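LAR_0958 cell surface adhesin (Lactobacillus reuteri, PDB 4NG0) probably mediates adhesion of the bacterium to mucus, as a surface-exposed protein built from repeats with a ubiquitin-like beta-grasp fold. Local coordinates at residues Leu33-Asn46 with Thr60-Ala74. Sequence-based numbering, arbitrary orientation.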
ATOM      1  N   LEU A  33       8.188  -4.224 -14.863  1.00 10.59           N
ATOM      2  CA  LEU A  33       6.836  -4.123 -14.340  1.00  7.25           C
ATOM      3  C   LEU A  33       6.422  -2.663 -14.267  1.00  8.83           C
ATOM      4  O   LEU A  33       7.149  -1.829 -13.719  1.00 11.04           O
ATOM      5  CB  LEU A  33       6.757  -4.745 -12.939  1.00  9.79           C
ATOM      6  CG  LEU A  33       5.384  -4.730 -12.261  1.00  7.87           C
ATOM      7  CD1 LEU A  33       4.442  -5.748 -12.883  1.00 10.88           C
ATOM      8  CD2 LEU A  33       5.541  -4.970 -10.773  1.00 10.54           C
ATOM      9  N   ASN A  34       5.254  -2.362 -14.824  1.00 10.23           N
ATOM     10  CA  ASN A  34       4.723  -1.005 -14.829  1.00 10.92           C
ATOM     11  C   ASN A  34       3.772  -0.781 -13.653  1.00  9.10           C
ATOM     12  O   ASN A  34       2.660  -1.321 -13.624  1.00  9.73           O
ATOM     13  CB  ASN A  34       4.023  -0.748 -16.171  1.00 11.45           C
ATOM     14  CG  ASN A  34       3.363   0.619 -16.254  1.00 16.34           C
ATOM     15  OD1 ASN A  34       3.612   1.512 -15.440  1.00 16.76           O
ATOM     16  ND2 ASN A  34       2.515   0.790 -17.262  1.00 21.22           N
ATOM     17  N   THR A  35       4.216   0.022 -12.683  1.00 11.86           N
ATOM     18  CA  THR A  35       3.420   0.313 -11.493  1.00  9.82           C
ATOM     19  C   THR A  35       2.975   1.774 -11.445  1.00 13.67           C
ATOM     20  O   THR A  35       2.428   2.241 -10.437  1.00 12.74           O
ATOM     21  CB  THR A  35       4.203  -0.029 -10.209  1.00 10.19           C
ATOM     22  OG1 THR A  35       5.394   0.765 -10.146  1.00 12.16           O
ATOM     23  CG2 THR A  35       4.593  -1.500 -10.214  1.00 10.09           C
ATOM     24  N   SER A  36       3.195   2.487 -12.544  1.00 14.18           N
ATOM     25  CA  SER A  36       2.974   3.932 -12.591  1.00 16.77           C
ATOM     26  C   SER A  36       1.503   4.356 -12.518  1.00 19.99           C
ATOM     27  O   SER A  36       1.209   5.524 -12.275  1.00 21.62           O
ATOM     28  CB  SER A  36       3.607   4.520 -13.856  1.00 18.20           C
ATOM     29  OG  SER A  36       2.878   4.133 -15.006  1.00 23.27           O
ATOM     30  N   THR A  37       0.582   3.419 -12.719  1.00 14.95           N
ATOM     31  CA  THR A  37      -0.834   3.762 -12.761  1.00 16.79           C
ATOM     32  C   THR A  37      -1.559   3.536 -11.433  1.00 14.16           C
ATOM     33  O   THR A  37      -2.723   3.921 -11.292  1.00 14.89           O
ATOM     34  CB  THR A  37      -1.583   2.989 -13.861  1.00 19.02           C
ATOM     35  OG1 THR A  37      -1.706   1.612 -13.480  1.00 13.99           O
ATOM     36  CG2 THR A  37      -0.855   3.105 -15.203  1.00 16.66           C
ATOM     37  N   LEU A  38      -0.884   2.915 -10.469  1.00 12.03           N
ATOM     38  CA  LEU A  38      -1.514   2.634  -9.175  1.00 11.14           C
ATOM     39  C   LEU A  38      -1.781   3.895  -8.363  1.00 13.90           C
ATOM     40  O   LEU A  38      -0.990   4.844  -8.371  1.00 14.28           O
ATOM     41  CB  LEU A  38      -0.671   1.664  -8.343  1.00 11.11           C
ATOM     42  CG  LEU A  38      -0.307   0.344  -9.028  1.00 14.45           C
ATOM     43  CD1 LEU A  38       0.532  -0.488  -8.087  1.00 12.78           C
ATOM     44  CD2 LEU A  38      -1.554  -0.423  -9.466  1.00 16.20           C
ATOM     45  N   THR A  39      -2.903   3.883  -7.655  1.00 11.46           N
ATOM     46  CA  THR A  39      -3.309   5.005  -6.812  1.00 12.30           C
ATOM     47  C   THR A  39      -3.639   4.511  -5.414  1.00 10.10           C
ATOM     48  O   THR A  39      -3.599   3.310  -5.140  1.00 12.99           O
ATOM     49  CB  THR A  39      -4.568   5.687  -7.369  1.00 15.19           C
ATOM     50  OG1 THR A  39      -5.693   4.820  -7.195  1.00 17.83           O
ATOM     51  CG2 THR A  39      -4.392   6.009  -8.849  1.00 16.65           C
ATOM     52  N   SER A  40      -3.983   5.432  -4.520  1.00 14.82           N
ATOM     53  CA  SER A  40      -4.344   5.050  -3.161  0.50 11.96           C
ATOM     54  C   SER A  40      -5.566   4.134  -3.135  1.00 11.32           C
ATOM     55  O   SER A  40      -5.700   3.296  -2.241  1.00 16.74           O
ATOM     56  CB  SER A  40      -4.574   6.283  -2.283  0.50 16.53           C
ATOM     57  OG  SER A  40      -5.605   7.097  -2.812  0.50 21.46           O
ATOM     58  N   ALA A  41      -6.451   4.290  -4.117  1.00 14.43           N
ATOM     59  CA  ALA A  41      -7.662   3.471  -4.197  1.00 18.41           C
ATOM     60  C   ALA A  41      -7.354   1.995  -4.451  1.00 13.01           C
ATOM     61  O   ALA A  41      -8.221   1.130  -4.299  1.00 15.73           O
ATOM     62  CB  ALA A  41      -8.593   4.007  -5.276  1.00 23.26           C
ATOM     63  N   ASP A  42      -6.114   1.712  -4.834  1.00 10.87           N
ATOM     64  CA  ASP A  42      -5.741   0.356  -5.204  1.00 11.54           C
ATOM     65  C   ASP A  42      -5.276  -0.478  -4.013  1.00 10.36           C
ATOM     66  O   ASP A  42      -4.965  -1.658  -4.160  1.00  9.65           O
ATOM     67  CB  ASP A  42      -4.672   0.390  -6.296  1.00 10.06           C
ATOM     68  CG  ASP A  42      -5.222   0.861  -7.626  1.00 12.23           C
ATOM     69  OD1 ASP A  42      -6.366   0.488  -7.956  1.00 15.59           O
ATOM     70  OD2 ASP A  42      -4.512   1.599  -8.335  1.00 14.75           O
ATOM     71  N   PHE A  43      -5.237   0.150  -2.838  1.00  8.65           N
ATOM     72  CA  PHE A  43      -4.827  -0.521  -1.612  1.00  6.50           C
ATOM     73  C   PHE A  43      -5.894  -0.292  -0.560  1.00  9.66           C
ATOM     74  O   PHE A  43      -6.512   0.769  -0.520  1.00 13.29           O
ATOM     75  CB  PHE A  43      -3.485   0.030  -1.101  1.00  8.27           C
ATOM     76  CG  PHE A  43      -2.322  -0.214  -2.029  1.00  7.52           C
ATOM     77  CD1 PHE A  43      -2.128   0.580  -3.151  1.00  7.65           C
ATOM     78  CD2 PHE A  43      -1.416  -1.227  -1.761  1.00  9.42           C
ATOM     79  CE1 PHE A  43      -1.047   0.359  -4.008  1.00 10.05           C
ATOM     80  CE2 PHE A  43      -0.331  -1.452  -2.611  1.00  9.57           C
ATOM     81  CZ  PHE A  43      -0.161  -0.667  -3.729  1.00  8.60           C
ATOM     82  N   THR A  44      -6.101  -1.295   0.274  1.00  6.69           N
ATOM     83  CA  THR A  44      -7.084  -1.204   1.351  1.00  8.08           C
ATOM     84  C   THR A  44      -6.404  -1.264   2.712  1.00  8.55           C
ATOM     85  O   THR A  44      -5.551  -2.114   2.952  1.00  9.06           O
ATOM     86  CB  THR A  44      -8.109  -2.337   1.225  1.00  9.78           C
ATOM     87  OG1 THR A  44      -8.849  -2.140   0.017  1.00 11.53           O
ATOM     88  CG2 THR A  44      -9.089  -2.350   2.400  1.00 10.25           C
ATOM     89  N   TRP A  45      -6.776  -0.343   3.597  1.00  7.23           N
ATOM     90  CA  TRP A  45      -6.339  -0.395   4.981  1.00  6.77           C
ATOM     91  C   TRP A  45      -6.936  -1.599   5.690  1.00  6.55           C
ATOM     92  O   TRP A  45      -8.153  -1.817   5.625  1.00  9.29           O
ATOM     93  CB  TRP A  45      -6.817   0.856   5.709  1.00  7.31           C
ATOM     94  CG  TRP A  45      -6.073   2.111   5.363  1.00  4.51           C
ATOM     95  CD1 TRP A  45      -6.402   3.031   4.413  1.00  6.39           C
ATOM     96  CD2 TRP A  45      -4.888   2.602   6.007  1.00  5.49           C
ATOM     97  NE1 TRP A  45      -5.481   4.059   4.406  1.00  6.95           N
ATOM     98  CE2 TRP A  45      -4.554   3.826   5.392  1.00  6.65           C
ATOM     99  CE3 TRP A  45      -4.083   2.124   7.051  1.00  6.85           C
ATOM    100  CZ2 TRP A  45      -3.434   4.579   5.777  1.00  6.81           C
ATOM    101  CZ3 TRP A  45      -2.976   2.870   7.438  1.00  6.51           C
ATOM    102  CH2 TRP A  45      -2.662   4.085   6.803  1.00  6.22           C
ATOM    103  N   ASN A  46      -6.101  -2.346   6.401  1.00  7.74           N
ATOM    104  CA  ASN A  46      -6.547  -3.521   7.138  1.00  9.30           C
ATOM    105  C   ASN A  46      -6.978  -3.122   8.547  1.00  9.16           C
ATOM    106  O   ASN A  46      -6.439  -3.574   9.555  1.00 12.27           O
ATOM    107  CB  ASN A  46      -5.446  -4.593   7.123  1.00 10.80           C
ATOM    108  CG  ASN A  46      -5.171  -5.124   5.709  1.00 11.03           C
ATOM    109  OD1 ASN A  46      -6.098  -5.438   4.954  1.00 13.19           O
ATOM    110  ND2 ASN A  46      -3.894  -5.220   5.345  1.00  9.80           N
ATOM    111  N   THR A  60      -1.500  -2.135   8.649  1.00  5.47           N
ATOM    112  CA  THR A  60      -1.049  -2.576   7.334  1.00  5.45           C
ATOM    113  C   THR A  60      -2.052  -2.224   6.252  1.00  6.67           C
ATOM    114  O   THR A  60      -3.218  -1.949   6.532  1.00  7.19           O
ATOM    115  CB  THR A  60      -0.770  -4.096   7.274  1.00  9.23           C
ATOM    116  OG1 THR A  60      -1.986  -4.823   7.481  1.00  9.43           O
ATOM    117  CG2 THR A  60       0.240  -4.499   8.325  1.00  8.49           C
ATOM    118  N   LEU A  61      -1.579  -2.210   5.011  1.00  5.67           N
ATOM    119  CA  LEU A  61      -2.441  -2.101   3.847  1.00  6.35           C
ATOM    120  C   LEU A  61      -2.111  -3.241   2.908  1.00  8.51           C
ATOM    121  O   LEU A  61      -0.985  -3.739   2.908  1.00  7.42           O
ATOM    122  CB  LEU A  61      -2.220  -0.789   3.098  1.00  8.18           C
ATOM    123  CG  LEU A  61      -2.656   0.480   3.823  1.00  5.41           C
ATOM    124  CD1 LEU A  61      -1.458   1.143   4.510  1.00  7.66           C
ATOM    125  CD2 LEU A  61      -3.331   1.433   2.845  1.00  6.45           C
ATOM    126  N   SER A  62      -3.083  -3.624   2.084  1.00  6.85           N
ATOM    127  CA  SER A  62      -2.883  -4.675   1.092  1.00  6.88           C
ATOM    128  C   SER A  62      -3.403  -4.204  -0.249  1.00  8.40           C
ATOM    129  O   SER A  62      -4.375  -3.448  -0.322  1.00  9.77           O
ATOM    130  CB  SER A  62      -3.650  -5.938   1.489  1.00  8.57           C
ATOM    131  OG  SER A  62      -3.184  -6.479   2.709  1.00 12.31           O
ATOM    132  N   LEU A  63      -2.750  -4.648  -1.321  1.00  7.57           N
ATOM    133  CA  LEU A  63      -3.269  -4.432  -2.657  1.00  8.30           C
ATOM    134  C   LEU A  63      -4.628  -5.131  -2.737  1.00  6.60           C
ATOM    135  O   LEU A  63      -4.752  -6.296  -2.349  1.00 10.86           O
ATOM    136  CB  LEU A  63      -2.309  -5.017  -3.698  1.00  7.91           C
ATOM    137  CG  LEU A  63      -2.656  -4.702  -5.157  1.00  7.28           C
ATOM    138  CD1 LEU A  63      -2.298  -3.267  -5.520  1.00  9.02           C
ATOM    139  CD2 LEU A  63      -1.922  -5.689  -6.069  1.00  8.98           C
ATOM    140  N   ASN A  64      -5.639  -4.412  -3.229  1.00  9.08           N
ATOM    141  CA  ASN A  64      -6.990  -4.972  -3.300  1.00  9.84           C
ATOM    142  C   ASN A  64      -7.309  -5.455  -4.716  1.00 12.46           C
ATOM    143  O   ASN A  64      -6.454  -5.377  -5.596  1.00 10.25           O
ATOM    144  CB  ASN A  64      -8.026  -3.973  -2.756  1.00  9.59           C
ATOM    145  CG  ASN A  64      -8.060  -2.671  -3.527  1.00 10.08           C
ATOM    146  OD1 ASN A  64      -7.913  -2.655  -4.743  1.00  9.83           O
ATOM    147  ND2 ASN A  64      -8.259  -1.564  -2.818  1.00 10.07           N
ATOM    148  N   THR A  65      -8.514  -5.965  -4.943  1.00 11.57           N
ATOM    149  CA  THR A  65      -8.823  -6.532  -6.261  1.00 11.64           C
ATOM    150  C   THR A  65      -8.866  -5.469  -7.358  1.00 13.73           C
ATOM    151  O   THR A  65      -8.539  -5.747  -8.513  1.00 12.75           O
ATOM    152  CB  THR A  65     -10.111  -7.367  -6.245  1.00 19.56           C
ATOM    153  OG1 THR A  65     -11.168  -6.592  -5.676  1.00 21.83           O
ATOM    154  CG2 THR A  65      -9.904  -8.626  -5.413  1.00 17.00           C
ATOM    155  N   THR A  66      -9.257  -4.254  -7.000  1.00 10.29           N
ATOM    156  CA  THR A  66      -9.165  -3.123  -7.912  1.00 10.52           C
ATOM    157  C   THR A  66      -7.708  -2.897  -8.320  1.00 11.85           C
ATOM    158  O   THR A  66      -7.402  -2.684  -9.497  1.00 13.56           O
ATOM    159  CB  THR A  66      -9.757  -1.852  -7.276  1.00 17.01           C
ATOM    160  OG1 THR A  66     -11.140  -2.082  -6.960  1.00 18.63           O
ATOM    161  CG2 THR A  66      -9.652  -0.677  -8.219  1.00 17.70           C
ATOM    162  N   GLY A  67      -6.809  -2.974  -7.343  1.00  9.65           N
ATOM    163  CA  GLY A  67      -5.389  -2.786  -7.587  1.00 10.66           C
ATOM    164  C   GLY A  67      -4.771  -3.884  -8.422  1.00  9.37           C
ATOM    165  O   GLY A  67      -3.919  -3.615  -9.270  1.00  9.71           O
ATOM    166  N   GLU A  68      -5.180  -5.121  -8.175  1.00  9.76           N
ATOM    167  CA  GLU A  68      -4.732  -6.229  -9.008  1.00  9.65           C
ATOM    168  C   GLU A  68      -5.125  -5.995 -10.464  1.00 12.12           C
ATOM    169  O   GLU A  68      -4.323  -6.204 -11.375  1.00 12.01           O
ATOM    170  CB  GLU A  68      -5.308  -7.554  -8.506  1.00 13.78           C
ATOM    171  CG  GLU A  68      -4.827  -7.943  -7.122  1.00 17.98           C
ATOM    172  CD  GLU A  68      -5.477  -9.216  -6.620  1.00 31.69           C
ATOM    173  OE1 GLU A  68      -6.357  -9.758  -7.328  1.00 35.32           O
ATOM    174  OE2 GLU A  68      -5.104  -9.672  -5.517  1.00 34.44           O
ATOM    175  N   ALA A  69      -6.361  -5.563 -10.682  1.00 12.77           N
ATOM    176  CA  ALA A  69      -6.836  -5.331 -12.041  1.00 13.29           C
ATOM    177  C   ALA A  69      -6.071  -4.183 -12.694  1.00 14.44           C
ATOM    178  O   ALA A  69      -5.744  -4.239 -13.882  1.00 16.56           O
ATOM    179  CB  ALA A  69      -8.330  -5.056 -12.036  1.00 15.69           C
ATOM    180  N   ALA A  70      -5.773  -3.145 -11.923  1.00 13.65           N
ATOM    181  CA  ALA A  70      -5.046  -1.999 -12.452  1.00 11.59           C
ATOM    182  C   ALA A  70      -3.628  -2.386 -12.858  1.00 12.23           C
ATOM    183  O   ALA A  70      -3.128  -1.961 -13.898  1.00 11.84           O
ATOM    184  CB  ALA A  70      -5.019  -0.861 -11.432  1.00 10.29           C
ATOM    185  N   LEU A  71      -2.977  -3.191 -12.027  1.00 10.44           N
ATOM    186  CA  LEU A  71      -1.621  -3.630 -12.329  1.00  9.89           C
ATOM    187  C   LEU A  71      -1.629  -4.514 -13.566  1.00 13.81           C
ATOM    188  O   LEU A  71      -0.771  -4.394 -14.444  1.00 12.40           O
ATOM    189  CB  LEU A  71      -1.027  -4.382 -11.132  1.00 10.13           C
ATOM    190  CG  LEU A  71       0.457  -4.744 -11.226  1.00 10.85           C
ATOM    191  CD1 LEU A  71       1.296  -3.483 -11.246  1.00 10.87           C
ATOM    192  CD2 LEU A  71       0.836  -5.633 -10.057  1.00 13.78           C
ATOM    193  N   ARG A  72      -2.609  -5.399 -13.655  1.00 11.80           N
ATOM    194  CA  ARG A  72      -2.677  -6.272 -14.824  1.00 12.10           C
ATOM    195  C   ARG A  72      -2.897  -5.471 -16.111  1.00 14.66           C
ATOM    196  O   ARG A  72      -2.249  -5.725 -17.138  1.00 16.68           O
ATOM    197  CB  ARG A  72      -3.754  -7.336 -14.618  1.00 17.20           C
ATOM    198  CG  ARG A  72      -3.367  -8.331 -13.532  1.00 20.36           C
ATOM    199  CD  ARG A  72      -4.339  -9.495 -13.439  1.00 29.49           C
ATOM    200  NE  ARG A  72      -3.812 -10.551 -12.581  1.00 26.94           N
ATOM    201  CZ  ARG A  72      -4.179 -10.750 -11.320  1.00 30.82           C
ATOM    202  NH1 ARG A  72      -5.096  -9.967 -10.763  1.00 35.72           N
ATOM    203  NH2 ARG A  72      -3.641 -11.737 -10.618  1.00 33.35           N
ATOM    204  N   LYS A  73      -3.781  -4.479 -16.046  1.00 14.66           N
ATOM    205  CA  LYS A  73      -4.077  -3.624 -17.192  1.00 16.19           C
ATOM    206  C   LYS A  73      -2.840  -2.855 -17.667  1.00 16.79           C
ATOM    207  O   LYS A  73      -2.647  -2.628 -18.867  1.00 17.42           O
ATOM    208  CB  LYS A  73      -5.209  -2.657 -16.833  1.00 18.54           C
ATOM    209  CG  LYS A  73      -5.675  -1.762 -17.967  1.00 19.16           C
ATOM    210  CD  LYS A  73      -6.912  -0.983 -17.546  1.00 28.86           C
ATOM    211  CE  LYS A  73      -7.416  -0.075 -18.657  1.00 42.71           C
ATOM    212  NZ  LYS A  73      -6.461   1.028 -18.944  1.00 46.60           N
ATOM    213  N   ALA A  74      -1.986  -2.476 -16.723  1.00 14.14           N
ATOM    214  CA  ALA A  74      -0.791  -1.699 -17.036  1.00 12.08           C
ATOM    215  C   ALA A  74       0.334  -2.566 -17.600  1.00 11.52           C
ATOM    216  O   ALA A  74       1.370  -2.046 -18.033  1.00 11.81           O
ATOM    217  CB  ALA A  74      -0.305  -0.954 -15.792  1.00 13.08           C
TER
HETATM  218  O   HOH W   1      -3.799   0.464 -14.949  1.00 18.58           O
HETATM  219  O   HOH W   2      -3.826  -2.910  10.252  1.00 13.24           O
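T60 and S62 share the side-chain amide of N46: ND2 of N46 donates to OG1 of T60 (2.9 Å) and to OG of S62 (3.0 Å). Both acceptors lie close to the amide plane, so the two N-H groups are spent at once and the amide is fixed in its rotation. On the other face of this antiparallel hairpin, L61 lies over the indole of W45, its CD2 3.6 Å from the centroid of the five-membered ring and almost on the normal, while CD1 reaches CZ3 of the six-membered ring. S62 and T44 exchange the two backbone bonds of their hydrogen-bonded pair. L63 then sets CD1 over the F43 ring, 4.0 Å from its centroid; CG anti to the backbone N (chi1 -173°) carries the methyl there.

N64 ends the strand pairing and begins the helix. Its backbone N donates to O of D42, and its ND2 bridges O of A41 (3.1 Å, 175° at the hydrogen) and OG1 of T44 (3.0 Å), both near the amide plane. OD1 caps the helix by accepting from N of G67, so every polar atom of the side chain is engaged. At G67 the helix comes close to 33-46: CB of D42 is 3.5 Å from CA of G67, and OD1 of D42 also lies against this CA. Farther along, A70 meets CD2 of L38, a water joins O of A70 to OG1 of T37, and L71 sets CD1 against O of N34 and CG2 of T35. A74 O accepts from ND2 of N34.

Helix 65-73 thus packs against the segment leading into edge strand 43-45, while L71 also touches W27 of strand 26-28 and I83 of strand 83-92, the neighbour of strand 57-63 in the beta-grasp sheet.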